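Local structure of CCMAN5 (Cellulosimicrobium cellulans, 2XSG) at residues Phe62-Leu67 with Gly77-Val82. The protein is a bacterial family 92 glycoside hydrolase with alpha-mannosidase activity, probably removing mannose from mannose-containing glycans. Numbering follows the deposited sequence.
Sequences FTHTNL and GDLLVV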
loop_
_atom_site.group_PDB
_atom_site.type_symbol
_atom_site.label_atom_id
_atom_site.label_comp_id
_atom_site.label_asym_id
_atom_site.label_seq_id
_atom_site.Cartn_x
_atom_site.Cartn_y
_atom_site.Cartn_z
ATOM N N PHE A 62 1.026 7.895 21.179
ATOM C CA PHE A 62 1.511 7.858 19.795
ATOM C C PHE A 62 2.618 6.829 19.581
ATOM O O PHE A 62 3.583 6.781 20.339
ATOM C CB PHE A 62 1.995 9.247 19.378
ATOM C CG PHE A 62 0.930 10.300 19.485
ATOM C CD1 PHE A 62 0.068 10.536 18.416
ATOM C CD2 PHE A 62 0.761 11.028 20.662
ATOM C CE1 PHE A 62 -0.927 11.483 18.496
ATOM C CE2 PHE A 62 -0.246 11.997 20.757
ATOM C CZ PHE A 62 -1.097 12.220 19.665
ATOM N N THR A 63 2.452 6.001 18.550
ATOM C CA THR A 63 3.447 5.023 18.130
ATOM C C THR A 63 4.181 5.646 16.954
ATOM O O THR A 63 3.686 6.617 16.384
ATOM C CB THR A 63 2.782 3.703 17.711
ATOM O OG1 THR A 63 1.761 3.963 16.739
ATOM C CG2 THR A 63 2.140 3.052 18.901
ATOM N N HIS A 64 5.370 5.131 16.609
ATOM C CA HIS A 64 6.224 5.828 15.646
ATOM C C HIS A 64 6.530 5.035 14.381
ATOM O O HIS A 64 7.110 5.579 13.436
ATOM C CB HIS A 64 7.513 6.328 16.326
ATOM C CG HIS A 64 7.265 7.440 17.296
ATOM N ND1 HIS A 64 6.653 7.237 18.512
ATOM C CD2 HIS A 64 7.461 8.775 17.190
ATOM C CE1 HIS A 64 6.518 8.396 19.133
ATOM N NE2 HIS A 64 7.010 9.343 18.356
ATOM N N THR A 65 6.179 3.748 14.386
ATOM C CA THR A 65 6.384 2.882 13.221
ATOM C C THR A 65 5.068 2.259 12.808
ATOM O O THR A 65 4.158 2.083 13.630
ATOM C CB THR A 65 7.426 1.737 13.471
ATOM O OG1 THR A 65 6.867 0.751 14.353
ATOM C CG2 THR A 65 8.717 2.285 14.062
ATOM N N ASN A 66 4.957 1.923 11.526
ATOM C CA ASN A 66 3.713 1.356 11.052
ATOM C C ASN A 66 3.774 0.849 9.619
ATOM O O ASN A 66 4.791 1.024 8.931
ATOM C CB ASN A 66 2.598 2.396 11.190
ATOM C CG ASN A 66 1.377 1.828 11.869
ATOM O OD1 ASN A 66 0.888 0.755 11.493
ATOM N ND2 ASN A 66 0.878 2.537 12.886
ATOM N N LEU A 67 2.669 0.227 9.202
ATOM C CA LEU A 67 2.471 -0.258 7.842
ATOM C C LEU A 67 1.070 0.130 7.399
ATOM O O LEU A 67 0.102 -0.065 8.136
ATOM C CB LEU A 67 2.595 -1.785 7.790
ATOM C CG LEU A 67 3.952 -2.408 8.091
ATOM C CD1 LEU A 67 3.863 -3.932 8.020
ATOM C CD2 LEU A 67 5.016 -1.866 7.140
ATOM N N GLY A 77 3.962 -0.301 14.887
ATOM C CA GLY A 77 3.299 0.135 16.135
ATOM C C GLY A 77 4.277 0.260 17.304
ATOM O O GLY A 77 3.863 0.241 18.464
ATOM N N ASP A 78 5.569 0.394 16.991
ATOM C CA ASP A 78 6.641 0.510 17.990
ATOM C C ASP A 78 6.728 1.902 18.602
ATOM O O ASP A 78 6.408 2.897 17.946
ATOM C CB ASP A 78 8.019 0.229 17.365
ATOM C CG ASP A 78 8.151 -1.190 16.819
ATOM O OD1 ASP A 78 8.247 -1.357 15.573
ATOM O OD2 ASP A 78 8.159 -2.123 17.642
ATOM N N LEU A 79 7.209 1.938 19.849
ATOM C CA LEU A 79 7.610 3.153 20.539
ATOM C C LEU A 79 6.389 4.013 20.878
ATOM O O LEU A 79 6.120 5.012 20.209
ATOM C CB LEU A 79 8.634 3.939 19.719
ATOM C CG LEU A 79 9.732 4.725 20.449
ATOM C CD1 LEU A 79 10.924 4.958 19.514
ATOM C CD2 LEU A 79 9.209 6.056 20.995
ATOM N N LEU A 80 5.670 3.607 21.920
ATOM C CA LEU A 80 4.455 4.291 22.321
ATOM C C LEU A 80 4.785 5.383 23.319
ATOM O O LEU A 80 5.357 5.115 24.381
ATOM C CB LEU A 80 3.415 3.300 22.879
ATOM C CG LEU A 80 2.077 3.869 23.392
ATOM C CD1 LEU A 80 1.210 4.364 22.241
ATOM C CD2 LEU A 80 1.327 2.811 24.215
ATOM N N VAL A 81 4.443 6.616 22.960
ATOM C CA VAL A 81 4.613 7.772 23.846
ATOM C C VAL A 81 3.249 8.244 24.372
ATOM O O VAL A 81 2.388 8.636 23.596
ATOM C CB VAL A 81 5.336 8.930 23.120
ATOM C CG1 VAL A 81 5.334 10.232 23.979
ATOM C CG2 VAL A 81 6.780 8.514 22.692
ATOM N N VAL A 82 3.078 8.183 25.691
ATOM C CA VAL A 82 1.814 8.460 26.350
ATOM C C VAL A 82 1.954 9.637 27.323
ATOM O O VAL A 82 2.674 9.517 28.329
ATOM C CB VAL A 82 1.311 7.222 27.168
ATOM C CG1 VAL A 82 -0.026 7.521 27.843
ATOM C CG2 VAL A 82 1.181 5.995 26.279
#
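Thr65 and Asp78 cross obliquely where segments 62-67 and 77-82, running roughly antiparallel, meet, and are joined by two hydrogen bonds. The threonine hydroxyl OG1 donates a hydrogen bond to Asp78 OD1 at 2.8 Å, reaching the carboxylate on its anti side and somewhat out of its plane, and accepts one from Asp78 N at 3.0 Å. The chi1 of Thr65, 72°, lodges OG1 between the backbone N and the carbonyl carbon, turned to the aspartate, while CG2 lies against Asp78 CB. A valine in place of Thr65 would probably leave Asp78 N without its acceptor and OD1 with one donor fewer, Tyr200 remaining. Asp78 is held from further sides as well: Tyr200 bonds OD1, while Arg170, in a salt bridge, and Asn166 take OD2. Next along, His64 turns the edge of its imidazole to the opposing backbone. ND1 donates to Leu79 O at 2.8 Å, the acceptor lying in the ring plane and the N-H in the carbonyl plane, and NE2 bonds His147. Leu79 CD2 and Val81 CG2 pack beside this ring, the valine methyl 3.6 Å from His64 CE1. Thr63 sends CG2 the other way, to meet Leu80 CD1 at 3.7 Å. Backbone bonds join the rest: Phe62 and Val81 form an antiparallel hydrogen-bonded pair, His64 N reaches Asp78 O, and Gly77 N approaches Thr65 O from above its carbonyl plane. The single bridge thus links strands 58-63 and 80-84, which belong to separate sheets of the N-terminal domain; strand 40-44 flanks Phe62, Thr63 and Leu80, and strands 144-150 and 248-255 pack against His64 and Val81.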